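Rieske iron-sulfur protein soxF (Sulfolobus acidocaldarius, PDB 1JM1) probably serves as an electron-transfer subunit of an archaeal respiratory chain, carrying a [2Fe-2S] cluster of the Rieske type in its soluble domain. Local coordinates at residues A[9-21]-A[33-46]. Sequence-based numbering, arbitrary orientation. Where two conformers were deposited one is given.
Sequences GFPRYKVANIQQV and YFFAYPLTDEPCFL
In Tyr37 CG lies anti to the backbone N (chi1 179°), which carries the phenol out to the chain at Pro11. Tyr37 OH donates to Pro11 O at 2.7 Å, in the carbonyl plane. Tyr13 CB meets the edge of the same ring, 3.6 Å from Tyr37 CD1. Pro38, which follows a cis peptide bond, lays CB over the centre of one face of the Tyr37 ring. Pro38 CB also touches Pro11 CG at 3.8 Å.

In Val15 CG1 is anti to the backbone N and CG2 anti to the carbonyl carbon, and both methyls reach the Phe35 ring. Val15 CG2 sits over one face of Phe35, 3.9 Å from the ring centroid, as a CH-pi contact. Cys44 CB lies against the opposite face, toward the rim. Val15 CG1 also packs against Leu46 CD1 at 3.6 Å, and these two side chains meet tip to tip.

The contact joins two antiparallel sheets of the beta-rich Rieske fold. Strand 13-17 is an outer strand of one, beside 161-167; strand 33-36 pairs with 43-46 in the other. The two strand segments run nearly antiparallel, 8.2 Å apart at their axes. Val15 and Ala16 form a classic beta bulge opposite Ile162. Both residues point toward the second sheet, and Ala16 CB lies 3.7 Å from Tyr33 CE2.

Two waters bridge the layers. One links Tyr13 OH to Ala36 N. The other donates to Val15 O and bonds Tyr33 OH at the edge of its ring. Beyond the bulge, a capping box of Asn17 and Gln20 starts the helix, where Val21 CG2 reaches Leu46 CD1 at 4.0 Å.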
loop_
_atom_site.group_PDB
_atom_site.type_symbol
_atom_site.label_atom_id
_atom_site.label_comp_id
_atom_site.label_asym_id
_atom_site.label_seq_id
_atom_site.Cartn_x
_atom_site.Cartn_y
_atom_site.Cartn_z
ATOM N N GLY A 9 -13.537 -2.924 -12.667
ATOM C CA GLY A 9 -12.754 -3.503 -13.737
ATOM C C GLY A 9 -11.405 -4.139 -13.298
ATOM O O GLY A 9 -10.752 -4.755 -14.130
ATOM N N PHE A 10 -11.016 -3.945 -12.056
ATOM C CA PHE A 10 -9.834 -4.558 -11.510
ATOM C C PHE A 10 -10.052 -6.028 -11.254
ATOM O O PHE A 10 -11.199 -6.459 -11.035
ATOM C CB PHE A 10 -9.426 -3.924 -10.212
ATOM C CG PHE A 10 -8.597 -2.658 -10.320
ATOM C CD1 PHE A 10 -9.136 -1.435 -10.601
ATOM C CD2 PHE A 10 -7.227 -2.724 -10.099
ATOM C CE1 PHE A 10 -8.388 -0.312 -10.649
ATOM C CE2 PHE A 10 -6.467 -1.550 -10.127
ATOM C CZ PHE A 10 -7.046 -0.348 -10.399
ATOM N N PRO A 11 -8.989 -6.824 -11.194
ATOM C CA PRO A 11 -9.083 -8.232 -10.746
ATOM C C PRO A 11 -9.245 -8.303 -9.258
ATOM O O PRO A 11 -8.886 -7.392 -8.497
ATOM C CB PRO A 11 -7.754 -8.806 -11.183
ATOM C CG PRO A 11 -6.795 -7.652 -11.209
ATOM C CD PRO A 11 -7.594 -6.447 -11.514
ATOM N N ARG A 12 -9.800 -9.408 -8.801
ATOM C CA ARG A 12 -9.836 -9.806 -7.403
ATOM C C ARG A 12 -8.698 -10.808 -7.223
ATOM O O ARG A 12 -8.730 -11.899 -7.754
ATOM C CB ARG A 12 -11.205 -10.396 -7.099
ATOM C CG ARG A 12 -11.388 -10.928 -5.668
ATOM C CD ARG A 12 -12.839 -11.379 -5.496
ATOM N NE ARG A 12 -13.076 -11.938 -4.164
ATOM C CZ ARG A 12 -13.413 -11.199 -3.131
ATOM N NH1 ARG A 12 -13.564 -9.872 -3.168
ATOM N NH2 ARG A 12 -13.603 -11.832 -1.961
ATOM N N TYR A 13 -7.664 -10.436 -6.467
ATOM C CA TYR A 13 -6.442 -11.193 -6.282
ATOM C C TYR A 13 -6.249 -11.538 -4.831
ATOM O O TYR A 13 -6.236 -10.654 -3.985
ATOM C CB TYR A 13 -5.214 -10.356 -6.774
ATOM C CG TYR A 13 -3.870 -10.880 -6.364
ATOM C CD1 TYR A 13 -3.471 -12.088 -6.969
ATOM C CD2 TYR A 13 -3.022 -10.294 -5.410
ATOM C CE1 TYR A 13 -2.238 -12.624 -6.616
ATOM C CE2 TYR A 13 -1.814 -10.861 -5.041
ATOM C CZ TYR A 13 -1.432 -12.005 -5.663
ATOM O OH TYR A 13 -0.208 -12.593 -5.254
ATOM N N LYS A 14 -6.031 -12.812 -4.494
ATOM C CA LYS A 14 -5.759 -13.198 -3.136
ATOM C C LYS A 14 -4.342 -12.846 -2.736
ATOM O O LYS A 14 -3.367 -13.356 -3.318
ATOM C CB LYS A 14 -5.945 -14.732 -3.009
ATOM C CG LYS A 14 -5.863 -15.153 -1.536
ATOM C CD LYS A 14 -5.890 -16.693 -1.396
ATOM C CE LYS A 14 -7.092 -17.350 -2.058
ATOM N NZ LYS A 14 -7.165 -18.788 -1.695
ATOM N N VAL A 15 -4.189 -12.006 -1.765
ATOM C CA VAL A 15 -2.878 -11.582 -1.266
ATOM C C VAL A 15 -2.315 -12.614 -0.306
ATOM O O VAL A 15 -1.181 -13.066 -0.423
ATOM C CB VAL A 15 -2.946 -10.196 -0.597
ATOM C CG1 VAL A 15 -1.561 -9.830 -0.031
ATOM C CG2 VAL A 15 -3.387 -9.146 -1.561
ATOM N N ALA A 16 -3.109 -12.958 0.721
ATOM C CA ALA A 16 -2.677 -13.817 1.808
ATOM C C ALA A 16 -3.898 -14.148 2.656
ATOM O O ALA A 16 -4.884 -13.425 2.625
ATOM C CB ALA A 16 -1.656 -13.133 2.717
ATOM N N ASN A 17 -3.804 -15.206 3.458
ATOM C CA ASN A 17 -4.778 -15.431 4.501
ATOM C C ASN A 17 -4.403 -14.622 5.720
ATOM O O ASN A 17 -3.214 -14.417 5.998
ATOM C CB ASN A 17 -4.800 -16.952 4.818
ATOM C CG ASN A 17 -5.963 -17.297 5.736
ATOM O OD1 ASN A 17 -5.835 -17.233 6.962
ATOM N ND2 ASN A 17 -7.077 -17.652 5.132
ATOM N N ILE A 18 -5.405 -14.206 6.495
ATOM C CA ILE A 18 -5.122 -13.497 7.755
ATOM C C ILE A 18 -4.163 -14.246 8.631
ATOM O O ILE A 18 -3.352 -13.637 9.313
ATOM C CB ILE A 18 -6.469 -13.217 8.493
ATOM C CG1 ILE A 18 -6.281 -12.358 9.730
ATOM C CG2 ILE A 18 -7.209 -14.481 8.890
ATOM C CD1 ILE A 18 -5.810 -10.933 9.393
ATOM N N GLN A 19 -4.220 -15.586 8.650
ATOM C CA GLN A 19 -3.307 -16.328 9.542
ATOM C C GLN A 19 -1.867 -16.256 9.089
ATOM O O GLN A 19 -0.963 -16.355 9.899
ATOM C CB GLN A 19 -3.736 -17.775 9.680
ATOM C CG GLN A 19 -5.004 -17.908 10.515
ATOM C CD GLN A 19 -4.933 -17.328 11.862
ATOM O OE1 GLN A 19 -3.867 -17.412 12.499
ATOM N NE2 GLN A 19 -5.995 -16.687 12.303
ATOM N N GLN A 20 -1.607 -16.092 7.783
ATOM C CA GLN A 20 -0.250 -15.893 7.292
ATOM C C GLN A 20 0.272 -14.554 7.810
ATOM O O GLN A 20 1.453 -14.442 8.218
ATOM C CB GLN A 20 -0.192 -16.009 5.777
ATOM C CG GLN A 20 -0.482 -17.379 5.244
ATOM C CD GLN A 20 -0.674 -17.451 3.756
ATOM O OE1 GLN A 20 -1.495 -16.816 3.166
ATOM N NE2 GLN A 20 0.173 -18.208 3.084
ATOM N N VAL A 21 -0.555 -13.524 7.789
ATOM C CA VAL A 21 -0.144 -12.203 8.272
ATOM C C VAL A 21 0.097 -12.251 9.758
ATOM O O VAL A 21 1.138 -11.832 10.249
ATOM C CB VAL A 21 -1.175 -11.132 7.849
ATOM C CG1 VAL A 21 -0.803 -9.786 8.487
ATOM C CG2 VAL A 21 -1.340 -11.032 6.372
ATOM N N TYR A 33 3.850 -6.885 4.446
ATOM C CA TYR A 33 3.748 -8.097 3.665
ATOM C C TYR A 33 3.668 -7.707 2.207
ATOM O O TYR A 33 2.664 -7.118 1.759
ATOM C CB TYR A 33 2.545 -8.909 4.098
ATOM C CG TYR A 33 2.408 -10.284 3.602
ATOM C CD1 TYR A 33 2.846 -11.373 4.350
ATOM C CD2 TYR A 33 1.878 -10.554 2.320
ATOM C CE1 TYR A 33 2.738 -12.670 3.888
ATOM C CE2 TYR A 33 1.756 -11.873 1.890
ATOM C CZ TYR A 33 2.207 -12.891 2.693
ATOM O OH TYR A 33 2.032 -14.233 2.301
ATOM N N PHE A 34 4.698 -8.012 1.421
ATOM C CA PHE A 34 4.790 -7.561 0.043
ATOM C C PHE A 34 4.044 -8.477 -0.895
ATOM O O PHE A 34 3.963 -9.694 -0.656
ATOM C CB PHE A 34 6.250 -7.442 -0.411
ATOM C CG PHE A 34 6.965 -6.283 0.274
ATOM C CD1 PHE A 34 7.665 -6.516 1.444
ATOM C CD2 PHE A 34 6.904 -5.020 -0.263
ATOM C CE1 PHE A 34 8.311 -5.440 2.046
ATOM C CE2 PHE A 34 7.551 -3.942 0.349
ATOM C CZ PHE A 34 8.259 -4.155 1.498
ATOM N N PHE A 35 3.549 -7.889 -1.978
ATOM C CA PHE A 35 2.862 -8.612 -3.043
ATOM C C PHE A 35 2.930 -7.738 -4.303
ATOM O O PHE A 35 3.483 -6.621 -4.242
ATOM C CB PHE A 35 1.403 -8.958 -2.648
ATOM C CG PHE A 35 0.496 -7.802 -2.422
ATOM C CD1 PHE A 35 -0.433 -7.401 -3.372
ATOM C CD2 PHE A 35 0.522 -7.083 -1.229
ATOM C CE1 PHE A 35 -1.328 -6.384 -3.138
ATOM C CE2 PHE A 35 -0.372 -6.046 -0.992
ATOM C CZ PHE A 35 -1.296 -5.692 -1.933
ATOM N N ALA A 36 2.422 -8.217 -5.403
ATOM C CA ALA A 36 2.310 -7.432 -6.637
ATOM C C ALA A 36 0.861 -7.389 -7.049
ATOM O O ALA A 36 0.141 -8.395 -6.918
ATOM C CB ALA A 36 3.123 -8.030 -7.770
ATOM N N TYR A 37 0.408 -6.233 -7.542
ATOM C CA TYR A 37 -0.994 -6.084 -7.908
ATOM C C TYR A 37 -1.205 -4.760 -8.633
ATOM O O TYR A 37 -0.637 -3.755 -8.205
ATOM C CB TYR A 37 -1.873 -6.011 -6.629
ATOM C CG TYR A 37 -3.350 -5.842 -6.915
ATOM C CD1 TYR A 37 -4.148 -6.919 -7.277
ATOM C CD2 TYR A 37 -3.934 -4.567 -6.851
ATOM C CE1 TYR A 37 -5.488 -6.745 -7.570
ATOM C CE2 TYR A 37 -5.274 -4.407 -7.157
ATOM C CZ TYR A 37 -6.046 -5.517 -7.519
ATOM O OH TYR A 37 -7.366 -5.285 -7.812
ATOM N N PRO A 38 -2.098 -4.715 -9.634
ATOM C CA PRO A 38 -2.785 -5.840 -10.270
ATOM C C PRO A 38 -1.967 -6.661 -11.212
ATOM O O PRO A 38 -2.445 -7.718 -11.633
ATOM C CB PRO A 38 -3.982 -5.157 -10.970
ATOM C CG PRO A 38 -3.415 -3.780 -11.331
ATOM C CD PRO A 38 -2.590 -3.406 -10.153
ATOM N N LEU A 39 -0.764 -6.205 -11.603
ATOM C CA LEU A 39 0.130 -6.902 -12.456
ATOM C C LEU A 39 1.351 -7.347 -11.719
ATOM O O LEU A 39 1.755 -6.748 -10.712
ATOM C CB LEU A 39 0.559 -6.036 -13.665
ATOM C CG LEU A 39 -0.587 -5.406 -14.492
ATOM C CD1 LEU A 39 0.077 -4.587 -15.590
ATOM C CD2 LEU A 39 -1.611 -6.376 -15.001
ATOM N N THR A 40 2.012 -8.360 -12.229
ATOM C CA THR A 40 3.145 -8.981 -11.502
ATOM C C THR A 40 4.220 -8.072 -11.278
ATOM O O THR A 40 5.033 -8.247 -10.328
ATOM C CB THR A 40 3.659 -10.283 -12.193
ATOM O OG1 THR A 40 4.178 -9.787 -13.365
ATOM C CG2 THR A 40 2.501 -11.209 -12.331
ATOM N N ASP A 41 4.491 -7.039 -12.051
ATOM C CA ASP A 41 5.628 -6.098 -11.850
ATOM C C ASP A 41 5.341 -4.804 -11.087
ATOM O O ASP A 41 6.124 -3.830 -11.121
ATOM C CB ASP A 41 6.018 -5.685 -13.366
ATOM C CG ASP A 41 4.987 -4.899 -14.227
ATOM O OD1 ASP A 41 3.843 -4.352 -14.102
ATOM O OD2 ASP A 41 5.093 -4.588 -15.540
ATOM N N GLU A 42 4.234 -4.770 -10.384
ATOM C CA GLU A 42 3.743 -3.589 -9.647
ATOM C C GLU A 42 3.766 -3.906 -8.160
ATOM O O GLU A 42 2.817 -4.474 -7.609
ATOM C CB GLU A 42 2.345 -3.223 -10.098
ATOM C CG GLU A 42 2.285 -2.700 -11.531
ATOM C CD GLU A 42 0.892 -2.604 -12.060
ATOM O OE1 GLU A 42 -0.002 -3.364 -11.692
ATOM O OE2 GLU A 42 0.664 -1.651 -12.921
ATOM N N PRO A 43 4.849 -3.578 -7.468
ATOM C CA PRO A 43 4.962 -3.979 -6.078
ATOM C C PRO A 43 4.077 -3.156 -5.158
ATOM O O PRO A 43 3.929 -1.952 -5.357
ATOM C CB PRO A 43 6.472 -3.760 -5.779
ATOM C CG PRO A 43 6.796 -2.588 -6.638
ATOM C CD PRO A 43 6.025 -2.815 -7.939
ATOM N N CYS A 44 3.544 -3.828 -4.147
ATOM C CA CYS A 44 2.663 -3.292 -3.135
ATOM C C CYS A 44 3.018 -3.873 -1.802
ATOM O O CYS A 44 3.740 -4.878 -1.723
ATOM C CB CYS A 44 1.197 -3.670 -3.467
ATOM S SG CYS A 44 0.579 -3.039 -5.044
ATOM N N PHE A 45 2.466 -3.335 -0.713
ATOM C CA PHE A 45 2.585 -3.998 0.583
ATOM C C PHE A 45 1.309 -3.860 1.360
ATOM O O PHE A 45 0.671 -2.804 1.363
ATOM C CB PHE A 45 3.800 -3.481 1.373
ATOM C CG PHE A 45 3.753 -2.029 1.754
ATOM C CD1 PHE A 45 3.283 -1.622 2.973
ATOM C CD2 PHE A 45 4.156 -1.050 0.858
ATOM C CE1 PHE A 45 3.186 -0.296 3.290
ATOM C CE2 PHE A 45 4.044 0.297 1.175
ATOM C CZ PHE A 45 3.580 0.680 2.390
ATOM N N LEU A 46 0.990 -4.916 2.100
ATOM C CA LEU A 46 0.056 -4.874 3.207
ATOM C C LEU A 46 0.780 -4.389 4.420
ATOM O O LEU A 46 1.954 -4.689 4.615
ATOM C CB LEU A 46 -0.520 -6.291 3.598
ATOM C CG LEU A 46 -1.177 -7.177 2.666
ATOM C CD1 LEU A 46 -1.656 -8.487 3.352
ATOM C CD2 LEU A 46 -2.438 -6.541 2.078
HETATM O O HOH W 1 2.045 -11.081 -5.629
HETATM O O HOH W 2 0.631 -15.068 0.266
#